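Local coordinates for polyguluronate lyase (Corynebacterium sp., PDB 1UAI), which probably cleaves alginate as a poly(alpha-L-guluronate) lyase, using a jellyroll beta-sandwich fold, at residues Q117-D120 / G121-V125. Sequence-based numbering, arbitrary orientation.
Sequences QIHD and GDDDV
Asp120 and Asp123 close the turn of a beta hairpin that joins strands 112-119 and 124-131 of the jellyroll beta-sandwich: Asp120 N bonds Asp123 O at 3.0 Å, nearly straight at 169°. The side chain of Asp120 ties itself to two amides of the turn. With chi1 at 63°, CG sits between the backbone N and carbonyl carbon, and the carboxylate turns toward the chain that follows. Its CB passes 4.1 Å from Val125 CG2. OD1 then accepts from Asp122 N, from above the carboxylate plane, which makes this an Asx turn; Asp123 N, at 3.0 Å and nearly along the C-O axis, adds a second grip on the same oxygen. OD2 comes within 3.7 Å of Val125 CG2, takes a hydrogen bond with Ser185 OG and weakly accepts from a water that also donates to Asp122 OD2. Where one strand ends and the next begins, Val125 N donates to Ile118 O (2.8 Å, 165°), next to the non-hydrogen-bonded pair His119-Asp124. The His119 ring lies flat against the returning backbone, Asp123 C standing 3.3 Å above its centre. This packing and a bent ND1 bond to a lone pair of Asp120 O orient the ring, while NE2 meets a water, 2.9 Å away, that donates to Asp123 OD1.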
# COMPACT_ATOMS: atom_id res chain seq x y z
N GLN A 117 1.87 -2.90 3.29
CA GLN A 117 1.95 -3.05 4.73
C GLN A 117 1.14 -4.17 5.34
O GLN A 117 0.32 -4.82 4.69
CB GLN A 117 1.59 -1.73 5.43
CG GLN A 117 0.52 -0.86 4.75
CD GLN A 117 0.03 0.30 5.63
OE1 GLN A 117 -0.61 1.24 5.15
NE2 GLN A 117 0.32 0.24 6.93
N ILE A 118 1.46 -4.42 6.61
CA ILE A 118 0.72 -5.33 7.45
C ILE A 118 0.27 -4.33 8.50
O ILE A 118 1.08 -3.56 9.04
CB ILE A 118 1.57 -6.41 8.15
CG1 ILE A 118 2.02 -7.46 7.13
CG2 ILE A 118 0.74 -7.08 9.26
CD1 ILE A 118 2.90 -8.54 7.72
N HIS A 119 -1.03 -4.31 8.77
CA HIS A 119 -1.61 -3.38 9.73
C HIS A 119 -2.50 -4.23 10.64
O HIS A 119 -2.95 -5.29 10.23
CB HIS A 119 -2.46 -2.36 8.96
CG HIS A 119 -2.78 -1.11 9.72
ND1 HIS A 119 -3.65 -1.09 10.79
CD2 HIS A 119 -2.35 0.16 9.56
CE1 HIS A 119 -3.75 0.15 11.25
NE2 HIS A 119 -2.97 0.92 10.52
N ASP A 120 -2.72 -3.79 11.87
CA ASP A 120 -3.62 -4.55 12.73
C ASP A 120 -4.67 -3.62 13.32
O ASP A 120 -4.91 -2.54 12.78
CB ASP A 120 -2.88 -5.34 13.82
CG ASP A 120 -2.12 -4.47 14.81
OD1 ASP A 120 -2.38 -3.25 14.90
OD2 ASP A 120 -1.26 -5.03 15.53
N GLY A 121 -5.32 -4.04 14.40
CA GLY A 121 -6.35 -3.21 14.99
C GLY A 121 -5.87 -1.94 15.66
O GLY A 121 -6.67 -1.06 15.98
N ASP A 122 -4.56 -1.84 15.88
CA ASP A 122 -4.00 -0.66 16.54
C ASP A 122 -3.22 0.29 15.64
O ASP A 122 -3.34 1.50 15.78
CB ASP A 122 -3.09 -1.10 17.69
CG ASP A 122 -3.87 -1.72 18.83
OD1 ASP A 122 -4.65 -0.98 19.47
OD2 ASP A 122 -3.71 -2.93 19.07
N ASP A 123 -2.42 -0.25 14.72
CA ASP A 123 -1.64 0.60 13.83
C ASP A 123 -0.83 -0.24 12.85
O ASP A 123 -1.01 -1.46 12.77
CB ASP A 123 -0.71 1.49 14.67
CG ASP A 123 -0.10 2.63 13.88
OD1 ASP A 123 -0.83 3.27 13.10
OD2 ASP A 123 1.11 2.88 14.05
N ASP A 124 0.05 0.40 12.09
CA ASP A 124 0.87 -0.33 11.14
C ASP A 124 1.87 -1.19 11.90
O ASP A 124 2.41 -0.77 12.93
CB ASP A 124 1.59 0.64 10.18
CG ASP A 124 2.47 1.64 10.91
OD1 ASP A 124 2.01 2.25 11.89
OD2 ASP A 124 3.63 1.82 10.48
N VAL A 125 2.10 -2.40 11.40
CA VAL A 125 3.01 -3.34 12.04
C VAL A 125 4.38 -3.30 11.37
O VAL A 125 5.41 -3.19 12.04
CB VAL A 125 2.42 -4.77 11.98
CG1 VAL A 125 3.36 -5.76 12.65
CG2 VAL A 125 1.06 -4.79 12.65
O HOH W 1 -2.60 3.73 11.07
O HOH W 2 -2.75 -5.26 18.15